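Local coordinates for conserved hypothetical protein, putative anti-sigma factor (Parabacteroides distasonis, PDB 4M0N), which is of unknown function but probably acts as a membrane-bound anti-sigma factor of the FecR family, this chain being its C-terminal piece, at residues K99-D104 and L174-N179; K145-Q150 and G159-R164; G215-K220 and V226-S231. The protein carries 1 engineered substitution. All coordinates share one frame; numbering follows the deposited sequence.

Contact 1 of 3, residues K99-D104 and L174-N179; sequences KAYQED and LERMYN
Arg176 reaches out of helix 167-178 and lays its guanidinium flat on the ring of Tyr101, the planes only 4° and the centres 3.5 Å apart. This is the tight part of the contact: Arg176 CD comes down over the same ring face, 3.3 Å from Tyr101 CE1, so a CH-pi contact sits beside the cation-pi stack. A bend at chi3 (-69°) turns the end of the arginine flat along the ring. The guanidinium edge meets Asp104 end-on, Arg176 NH1 2.8 Å from Asp104 OD1 in a nearly straight bond (172°) and Arg176 NH2 2.9 Å from Asp104 OD2, which accepts through its syn lone pair. The acids come from a type I turn, Tyr101 to Asp104, that follows strand 94-100 of a seven-stranded antiparallel sheet; stack and salt bridges thus fasten this sheet to the helix of the FecR C-terminal region. His172 and Asp173, from the same helix, add bonds to Asp104 OD1 and Arg176 NH2. The looser side begins at Glu103, partly exposed, whose OE2 is met by Arg176 NH1 at 3.0 Å from above the carboxylate plane; its side chain also lies about 4 Å from a bound magnesium ion. At the other end a water accepts from Arg176 NE and donates weakly to Tyr101 OH, whose stronger partner is Ala45 O. Lys99 only skirts the guanidinium, its NZ being paired with Asp173.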
loop_
_atom_site.group_PDB
_atom_site.type_symbol
_atom_site.label_atom_id
_atom_site.label_comp_id
_atom_site.label_asym_id
_atom_site.label_seq_id
_atom_site.Cartn_x
_atom_site.Cartn_y
_atom_site.Cartn_z
ATOM N N LYS A 99 -0.435 -3.795 0.286
ATOM C CA LYS A 99 -0.741 -2.621 -0.542
ATOM C C LYS A 99 -1.269 -3.149 -1.842
ATOM O O LYS A 99 -0.510 -3.698 -2.669
ATOM C CB LYS A 99 0.483 -1.758 -0.752
ATOM C CG LYS A 99 0.131 -0.484 -1.490
ATOM C CD LYS A 99 1.331 0.386 -1.661
ATOM C CE LYS A 99 0.919 1.645 -2.410
ATOM N NZ LYS A 99 2.072 2.568 -2.342
ATOM N N ALA A 100 -2.573 -2.983 -2.073
ATOM C CA ALA A 100 -3.273 -3.637 -3.199
ATOM C C ALA A 100 -4.405 -2.764 -3.704
ATOM O O ALA A 100 -5.538 -3.160 -3.747
ATOM C CB ALA A 100 -3.786 -5.020 -2.789
ATOM N N TYR A 101 -4.070 -1.543 -4.046
ATOM C CA TYR A 101 -5.043 -0.611 -4.607
ATOM C C TYR A 101 -5.379 -1.097 -6.021
ATOM O O TYR A 101 -4.494 -1.336 -6.872
ATOM C CB TYR A 101 -4.489 0.815 -4.676
ATOM C CG TYR A 101 -4.369 1.493 -3.351
ATOM C CD1 TYR A 101 -5.464 2.108 -2.753
ATOM C CD2 TYR A 101 -3.161 1.519 -2.679
ATOM C CE1 TYR A 101 -5.361 2.743 -1.529
ATOM C CE2 TYR A 101 -3.052 2.165 -1.479
ATOM C CZ TYR A 101 -4.140 2.755 -0.896
ATOM O OH TYR A 101 -3.992 3.397 0.298
ATOM N N GLN A 102 -6.674 -1.200 -6.280
ATOM C CA GLN A 102 -7.122 -1.694 -7.581
ATOM C C GLN A 102 -6.719 -0.792 -8.740
ATOM O O GLN A 102 -6.487 -1.297 -9.865
ATOM C CB GLN A 102 -8.629 -2.021 -7.553
ATOM C CG GLN A 102 -9.562 -0.838 -7.456
ATOM C CD GLN A 102 -11.050 -1.213 -7.262
ATOM O OE1 GLN A 102 -11.461 -2.391 -7.207
ATOM N NE2 GLN A 102 -11.855 -0.194 -7.163
ATOM N N GLU A 103 -6.561 0.508 -8.476
ATOM C CA GLU A 103 -6.062 1.468 -9.479
ATOM C C GLU A 103 -4.545 1.509 -9.758
ATOM O O GLU A 103 -4.094 2.251 -10.648
ATOM C CB GLU A 103 -6.532 2.889 -9.129
ATOM C CG GLU A 103 -5.947 3.502 -7.869
ATOM C CD GLU A 103 -6.805 3.335 -6.636
ATOM O OE1 GLU A 103 -7.585 2.296 -6.628
ATOM O OE2 GLU A 103 -6.702 4.252 -5.709
ATOM N N ASP A 104 -3.746 0.742 -9.019
ATOM C CA ASP A 104 -2.291 0.842 -9.108
ATOM C C ASP A 104 -1.745 -0.286 -9.983
ATOM O O ASP A 104 -2.346 -1.349 -10.095
ATOM C CB ASP A 104 -1.626 0.708 -7.737
ATOM C CG ASP A 104 -1.795 1.942 -6.844
ATOM O OD1 ASP A 104 -2.530 2.888 -7.235
ATOM O OD2 ASP A 104 -1.168 1.943 -5.731
ATOM N N LEU A 174 0.444 10.064 -3.565
ATOM C CA LEU A 174 0.243 11.468 -3.207
ATOM C C LEU A 174 -1.214 11.883 -3.314
ATOM O O LEU A 174 -1.765 12.525 -2.389
ATOM C CB LEU A 174 1.117 12.389 -4.056
ATOM C CG LEU A 174 2.642 12.200 -3.970
ATOM C CD1 LEU A 174 3.329 13.252 -4.833
ATOM C CD2 LEU A 174 3.179 12.237 -2.556
ATOM N N GLU A 175 -1.859 11.502 -4.409
ATOM C CA GLU A 175 -3.273 11.817 -4.563
ATOM C C GLU A 175 -4.109 11.291 -3.410
ATOM O O GLU A 175 -4.983 11.982 -2.865
ATOM C CB GLU A 175 -3.842 11.241 -5.861
ATOM C CG GLU A 175 -3.308 11.843 -7.130
ATOM C CD GLU A 175 -4.032 11.285 -8.334
ATOM O OE1 GLU A 175 -3.853 10.079 -8.615
ATOM O OE2 GLU A 175 -4.760 12.057 -8.976
ATOM N N ARG A 176 -3.833 10.057 -3.006
ATOM C CA ARG A 176 -4.568 9.451 -1.920
ATOM C C ARG A 176 -4.265 10.049 -0.538
ATOM O O ARG A 176 -5.166 10.239 0.279
ATOM C CB ARG A 176 -4.282 7.953 -1.904
ATOM C CG ARG A 176 -4.936 7.249 -3.063
ATOM C CD ARG A 176 -4.848 5.734 -2.897
ATOM N NE ARG A 176 -3.480 5.268 -3.047
ATOM C CZ ARG A 176 -2.988 4.640 -4.117
ATOM N NH1 ARG A 176 -3.734 4.388 -5.166
ATOM N NH2 ARG A 176 -1.705 4.282 -4.138
ATOM N N MET A 177 -2.995 10.338 -0.295
ATOM C CA MET A 177 -2.581 10.926 0.981
ATOM C C MET A 177 -3.134 12.308 1.187
ATOM O O MET A 177 -3.613 12.608 2.280
ATOM C CB MET A 177 -1.057 11.023 1.090
ATOM C CG MET A 177 -0.584 11.741 2.362
ATOM S SD MET A 177 1.166 11.438 2.709
ATOM C CE MET A 177 1.216 9.725 3.282
ATOM N N TYR A 178 -2.991 13.158 0.164
ATOM C CA TYR A 178 -3.296 14.565 0.269
ATOM C C TYR A 178 -4.676 14.950 -0.242
ATOM O O TYR A 178 -5.072 16.115 -0.143
ATOM C CB TYR A 178 -2.199 15.375 -0.426
ATOM C CG TYR A 178 -0.852 15.198 0.247
ATOM C CD1 TYR A 178 -0.541 15.849 1.432
ATOM C CD2 TYR A 178 0.098 14.343 -0.286
ATOM C CE1 TYR A 178 0.688 15.669 2.053
ATOM C CE2 TYR A 178 1.328 14.167 0.321
ATOM C CZ TYR A 178 1.632 14.848 1.489
ATOM O OH TYR A 178 2.866 14.673 2.104
ATOM N N ASN A 179 -5.428 13.964 -0.741
ATOM C CA ASN A 179 -6.735 14.196 -1.336
ATOM C C ASN A 179 -6.711 15.324 -2.365
ATOM O O ASN A 179 -7.470 16.324 -2.283
ATOM C CB ASN A 179 -7.785 14.436 -0.269
ATOM C CG ASN A 179 -9.174 14.451 -0.839
ATOM O OD1 ASN A 179 -9.434 13.831 -1.873
ATOM N ND2 ASN A 179 -10.066 15.170 -0.192
HETATM O O HOH W 1 -1.847 5.264 -0.681
#

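Contact 2 of 3, residues K145-Q150 and G159-R164; sequences KNEDAQ and GLYFNR
Glu147 and two residues of strand 159-166, Tyr161 and Asn163, are joined by side-chain hydrogen bonds, which carry nearly all of this contact. Each oxygen of the glutamate has its own partner across the gap. Asn163 ND2 gives a straight bond (170°) to OE1 of Glu147 at 2.9 Å, using the syn lone pair of that oxygen. Tyr161 OH donates to Glu147 OE2 at 2.6 Å, arriving from above the carboxylate plane. The carboxylate stands almost square to the tyrosine ring and meets it at the edge. With CG turned away from the backbone N (chi1 -178°), the chain of Glu147 bends at chi2 (58°) and brings the carboxylate to both donors. The second kind of bond stays within 145-150: the backbone N of Asp148 gives its hydrogen to Glu147 OE2, 2.9 Å away, from the opposite face to the tyrosine. Two donors thus hold that oxygen, which should limit rotation of the group. van der Waals contact adds little, Asp148 O lying 4.4 Å from Tyr161 CE2. Just beyond, Asp148 OD1 accepts from Lys151 N and, weakly, from Gln150 N, so the linker between strand 142-146 and strand 159-166 passes here through a helix N-cap.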
loop_
_atom_site.group_PDB
_atom_site.type_symbol
_atom_site.label_atom_id
_atom_site.label_comp_id
_atom_site.label_asym_id
_atom_site.label_seq_id
_atom_site.Cartn_x
_atom_site.Cartn_y
_atom_site.Cartn_z
ATOM N N LYS A 145 11.834 -9.878 -2.755
ATOM C CA LYS A 145 13.009 -9.102 -2.452
ATOM C C LYS A 145 13.037 -8.678 -0.996
ATOM O O LYS A 145 12.087 -8.905 -0.266
ATOM C CB LYS A 145 13.072 -7.847 -3.322
ATOM C CG LYS A 145 11.931 -6.865 -3.099
ATOM C CD LYS A 145 12.099 -5.595 -3.926
ATOM C CE LYS A 145 13.363 -4.792 -3.628
ATOM N NZ LYS A 145 13.191 -3.446 -4.219
ATOM N N ASN A 146 14.136 -8.041 -0.588
ATOM C CA ASN A 146 14.210 -7.461 0.738
ATOM C C ASN A 146 13.734 -6.038 0.709
ATOM O O ASN A 146 13.982 -5.295 -0.253
ATOM C CB ASN A 146 15.651 -7.501 1.277
ATOM C CG ASN A 146 16.167 -8.904 1.479
ATOM O OD1 ASN A 146 15.450 -9.787 1.935
ATOM N ND2 ASN A 146 17.449 -9.100 1.202
ATOM N N GLU A 147 13.070 -5.623 1.770
ATOM C CA GLU A 147 12.693 -4.216 1.909
ATOM C C GLU A 147 12.451 -3.984 3.381
ATOM O O GLU A 147 11.954 -4.861 4.094
ATOM C CB GLU A 147 11.437 -3.886 1.086
ATOM C CG GLU A 147 11.006 -2.421 1.140
ATOM C CD GLU A 147 12.093 -1.486 0.665
ATOM O OE1 GLU A 147 12.149 -1.203 -0.541
ATOM O OE2 GLU A 147 12.884 -1.013 1.510
ATOM N N ASP A 148 12.780 -2.783 3.826
ATOM C CA ASP A 148 12.582 -2.364 5.212
ATOM C C ASP A 148 11.121 -2.101 5.494
ATOM O O ASP A 148 10.559 -1.082 5.066
ATOM C CB ASP A 148 13.432 -1.101 5.443
ATOM C CG ASP A 148 13.416 -0.623 6.863
ATOM O OD1 ASP A 148 12.461 -0.888 7.585
ATOM O OD2 ASP A 148 14.395 0.038 7.278
ATOM N N ALA A 149 10.464 -3.034 6.195
ATOM C CA ALA A 149 9.036 -2.940 6.433
ATOM C C ALA A 149 8.679 -1.775 7.359
ATOM O O ALA A 149 7.552 -1.302 7.315
ATOM C CB ALA A 149 8.497 -4.255 7.015
ATOM N N GLN A 150 9.625 -1.333 8.199
ATOM C CA GLN A 150 9.380 -0.147 9.033
ATOM C C GLN A 150 9.195 1.082 8.128
ATOM O O GLN A 150 8.352 1.960 8.414
ATOM C CB GLN A 150 10.514 0.037 10.042
ATOM C CG GLN A 150 10.306 1.192 10.985
ATOM C CD GLN A 150 11.298 1.191 12.114
ATOM O OE1 GLN A 150 12.359 0.603 12.011
ATOM N NE2 GLN A 150 10.952 1.859 13.204
ATOM N N GLY A 159 4.294 9.182 7.124
ATOM C CA GLY A 159 5.436 9.167 6.252
ATOM C C GLY A 159 5.141 8.648 4.848
ATOM O O GLY A 159 4.142 7.970 4.599
ATOM N N LEU A 160 6.014 9.036 3.942
ATOM C CA LEU A 160 6.121 8.485 2.600
ATOM C C LEU A 160 7.486 7.860 2.472
ATOM O O LEU A 160 8.461 8.388 2.984
ATOM C CB LEU A 160 5.992 9.595 1.549
ATOM C CG LEU A 160 4.637 10.279 1.473
ATOM C CD1 LEU A 160 4.722 11.560 0.648
ATOM C CD2 LEU A 160 3.584 9.339 0.895
ATOM N N TYR A 161 7.548 6.708 1.813
ATOM C CA TYR A 161 8.820 6.064 1.561
ATOM C C TYR A 161 8.850 5.601 0.112
ATOM O O TYR A 161 7.979 4.822 -0.315
ATOM C CB TYR A 161 8.975 4.861 2.496
ATOM C CG TYR A 161 10.164 3.979 2.189
ATOM C CD1 TYR A 161 11.449 4.502 2.083
ATOM C CD2 TYR A 161 10.000 2.619 2.000
ATOM C CE1 TYR A 161 12.534 3.678 1.814
ATOM C CE2 TYR A 161 11.073 1.792 1.741
ATOM C CZ TYR A 161 12.337 2.318 1.654
ATOM O OH TYR A 161 13.404 1.505 1.383
ATOM N N PHE A 162 9.844 6.085 -0.623
ATOM C CA PHE A 162 10.018 5.692 -2.018
ATOM C C PHE A 162 11.395 5.093 -2.159
ATOM O O PHE A 162 12.376 5.645 -1.692
ATOM C CB PHE A 162 9.824 6.874 -2.963
ATOM C CG PHE A 162 8.530 7.617 -2.743
ATOM C CD1 PHE A 162 7.311 6.947 -2.755
ATOM C CD2 PHE A 162 8.535 8.986 -2.520
ATOM C CE1 PHE A 162 6.113 7.627 -2.557
ATOM C CE2 PHE A 162 7.342 9.665 -2.322
ATOM C CZ PHE A 162 6.136 8.993 -2.341
ATOM N N ASN A 163 11.446 3.920 -2.758
ATOM C CA ASN A 163 12.707 3.266 -3.027
ATOM C C ASN A 163 12.630 2.752 -4.444
ATOM O O ASN A 163 12.051 1.710 -4.693
ATOM C CB ASN A 163 12.955 2.147 -2.030
ATOM C CG ASN A 163 14.273 1.425 -2.273
ATOM O OD1 ASN A 163 15.200 1.959 -2.899
ATOM N ND2 ASN A 163 14.369 0.205 -1.766
ATOM N N ARG A 164 13.204 3.519 -5.375
ATOM C CA ARG A 164 13.082 3.222 -6.806
ATOM C C ARG A 164 11.615 3.006 -7.175
ATOM O O ARG A 164 11.235 2.087 -7.923
ATOM C CB ARG A 164 13.946 2.010 -7.197
ATOM C CG ARG A 164 14.276 1.983 -8.685
ATOM C CD ARG A 164 15.322 0.932 -9.036
ATOM N NE ARG A 164 15.819 1.164 -10.394
ATOM C CZ ARG A 164 15.166 0.847 -11.512
ATOM N NH1 ARG A 164 13.976 0.252 -11.465
ATOM N NH2 ARG A 164 15.715 1.120 -12.694
#

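Contact 3 of 3, residues G215-K220 and V226-S231; sequences GIRYRK and VLYKTS
Tyr228 spreads its ring across the side chain of Arg217, its antiparallel hydrogen-bonded partner in the beta hairpin of strands 217-221 and 224-228. The hairpin fills out a three-stranded sheet in the FecR C-terminal region, with strand 182-184 beside 224-228. Backbone bonds join Arg217 to Tyr228 and Arg219 to Val226, two each. Following Arg217 outward, CB sits over the ring face, offset toward its rim, 3.4 Å from Tyr228 CZ. CG only brushes the hydroxyl, Arg217 CD comes to 3.5 Å from Tyr228 OH, and Arg217 NE passes Thr230 OG1 at 3.9 Å, too long for a bond; the guanidinium at the tip turns its edge to that hydroxyl. Arg219 NE lies 3.8 Å from Tyr228 CE1 over the opposite face, and Arg219 CZ makes an off-centre cation-pi contact, 4.8 Å from the ring centroid; NH1 is paired with Glu221 and also rests against Val226. With a serine in place of Tyr228, the ring between the two arginines is gone, which would probably leave Arg219 held mainly through Glu221 and open a gap beside Arg217 CB. On the face of Tyr218 and Leu227, against helix 203-214, Leu227 CB is met at 3.9 Å by Ile216 CG2, from the loop before the strand. Tyr218 aims its ring at that helix, where its OH bonds Asn208 OD1, while Tyr218 CB lies 3.4 Å from Leu227 CD2.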
loop_
_atom_site.group_PDB
_atom_site.type_symbol
_atom_site.label_atom_id
_atom_site.label_comp_id
_atom_site.label_asym_id
_atom_site.label_seq_id
_atom_site.Cartn_x
_atom_site.Cartn_y
_atom_site.Cartn_z
ATOM N N GLY A 215 13.899 17.077 -11.941
ATOM C CA GLY A 215 13.520 18.171 -12.823
ATOM C C GLY A 215 12.018 18.310 -13.049
ATOM O O GLY A 215 11.568 19.289 -13.636
ATOM N N ILE A 216 11.216 17.366 -12.568
ATOM C CA ILE A 216 9.769 17.459 -12.762
ATOM C C ILE A 216 9.217 18.697 -12.039
ATOM O O ILE A 216 9.467 18.881 -10.852
ATOM C CB ILE A 216 9.073 16.182 -12.252
ATOM C CG1 ILE A 216 9.477 14.985 -13.120
ATOM C CG2 ILE A 216 7.548 16.321 -12.260
ATOM C CD1 ILE A 216 9.234 13.658 -12.444
ATOM N N ARG A 217 8.503 19.558 -12.764
ATOM C CA ARG A 217 7.850 20.714 -12.159
ATOM C C ARG A 217 6.368 20.436 -11.990
ATOM O O ARG A 217 5.830 19.465 -12.543
ATOM C CB ARG A 217 8.045 21.979 -13.004
ATOM C CG ARG A 217 9.452 22.554 -12.937
ATOM C CD ARG A 217 9.603 23.810 -13.784
ATOM N NE ARG A 217 11.012 23.994 -14.141
ATOM C CZ ARG A 217 11.927 24.609 -13.389
ATOM N NH1 ARG A 217 11.602 25.154 -12.217
ATOM N NH2 ARG A 217 13.184 24.683 -13.821
ATOM N N TYR A 218 5.711 21.284 -11.213
ATOM C CA TYR A 218 4.266 21.197 -11.042
ATOM C C TYR A 218 3.608 22.574 -11.068
ATOM O O TYR A 218 4.201 23.549 -10.622
ATOM C CB TYR A 218 3.948 20.499 -9.723
ATOM C CG TYR A 218 4.412 21.258 -8.501
ATOM C CD1 TYR A 218 5.737 21.185 -8.074
ATOM C CD2 TYR A 218 3.525 22.045 -7.773
ATOM C CE1 TYR A 218 6.159 21.860 -6.948
ATOM C CE2 TYR A 218 3.939 22.727 -6.647
ATOM C CZ TYR A 218 5.258 22.628 -6.239
ATOM O OH TYR A 218 5.669 23.318 -5.119
ATOM N N ARG A 219 2.394 22.644 -11.611
ATOM C CA ARG A 219 1.545 23.826 -11.450
ATOM C C ARG A 219 0.106 23.472 -11.082
ATOM O O ARG A 219 -0.412 22.421 -11.478
ATOM C CB ARG A 219 1.564 24.684 -12.720
ATOM C CG ARG A 219 1.079 23.965 -13.965
ATOM C CD ARG A 219 1.256 24.800 -15.221
ATOM N NE ARG A 219 1.767 23.966 -16.306
ATOM C CZ ARG A 219 1.054 23.070 -16.986
ATOM N NH1 ARG A 219 -0.239 22.875 -16.728
ATOM N NH2 ARG A 219 1.641 22.366 -17.946
ATOM N N LYS A 220 -0.541 24.369 -10.338
ATOM C CA LYS A 220 -1.923 24.168 -9.911
ATOM C C LYS A 220 -2.892 24.735 -10.944
ATOM O O LYS A 220 -2.640 25.786 -11.529
ATOM C CB LYS A 220 -2.170 24.822 -8.550
ATOM N N VAL A 226 -0.893 19.556 -12.138
ATOM C CA VAL A 226 -0.325 18.949 -13.348
ATOM C C VAL A 226 1.196 18.915 -13.244
ATOM O O VAL A 226 1.820 19.922 -12.932
ATOM C CB VAL A 226 -0.711 19.750 -14.602
ATOM C CG1 VAL A 226 -0.116 19.105 -15.851
ATOM C CG2 VAL A 226 -2.230 19.877 -14.717
ATOM N N LEU A 227 1.786 17.749 -13.482
ATOM C CA LEU A 227 3.237 17.598 -13.453
ATOM C C LEU A 227 3.759 17.677 -14.870
ATOM O O LEU A 227 3.102 17.206 -15.801
ATOM C CB LEU A 227 3.654 16.258 -12.845
ATOM C CG LEU A 227 3.242 15.991 -11.397
ATOM C CD1 LEU A 227 3.864 14.699 -10.866
ATOM C CD2 LEU A 227 3.608 17.163 -10.491
ATOM N N TYR A 228 4.925 18.291 -15.033
ATOM C CA TYR A 228 5.494 18.476 -16.359
ATOM C C TYR A 228 7.016 18.586 -16.296
ATOM O O TYR A 228 7.613 18.486 -15.218
ATOM C CB TYR A 228 4.860 19.692 -17.036
ATOM C CG TYR A 228 5.234 21.001 -16.408
ATOM C CD1 TYR A 228 4.607 21.455 -15.247
ATOM C CD2 TYR A 228 6.211 21.817 -16.994
ATOM C CE1 TYR A 228 4.962 22.676 -14.677
ATOM C CE2 TYR A 228 6.570 23.024 -16.436
ATOM C CZ TYR A 228 5.951 23.453 -15.282
ATOM O OH TYR A 228 6.348 24.657 -14.760
ATOM N N LYS A 229 7.631 18.729 -17.472
ATOM C CA LYS A 229 9.077 18.915 -17.606
ATOM C C LYS A 229 9.303 19.985 -18.658
ATOM O O LYS A 229 8.407 20.283 -19.442
ATOM C CB LYS A 229 9.785 17.617 -18.041
ATOM C CG LYS A 229 9.861 16.541 -16.973
ATOM C CD LYS A 229 10.501 15.245 -17.474
ATOM C CE LYS A 229 10.455 14.157 -16.402
ATOM N NZ LYS A 229 10.949 12.825 -16.866
ATOM N N THR A 230 10.507 20.550 -18.650
ATOM C CA THR A 230 10.959 21.525 -19.657
ATOM C C THR A 230 12.492 21.556 -19.696
ATOM O O THR A 230 13.144 21.409 -18.663
ATOM C CB THR A 230 10.450 22.952 -19.348
ATOM O OG1 THR A 230 10.491 23.176 -17.934
ATOM C CG2 THR A 230 9.015 23.167 -19.860
ATOM N N SER A 231 13.052 21.773 -20.889
ATOM C CA SER A 231 14.505 21.692 -21.132
ATOM C C SER A 231 15.006 20.253 -21.014
ATOM O O SER A 231 15.309 19.609 -22.017
ATOM C CB SER A 231 15.300 22.602 -20.183
ATOM O OG SER A 231 14.655 23.850 -20.010
#

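Contacts 1 and 2 both tie the seven-stranded antiparallel sheet to the C-terminal region, their centres 16 Å apart. Their later halves, strand 159-166 and helix 167-178, follow each other directly; both segments of contact 2 fall between those of contact 1, so it is nested inside, and Leu160 packs on Leu174 and Met177 where the two meet. Their earlier halves sit at the ends of strands 94-100 and 142-146 of that same sheet. Contact 3 comes later and lies within the C-terminal region, 21 Å from contact 1 and 25 Å from contact 2 between centres, touching neither. Two contacts therefore join the parts, and the third builds one of them.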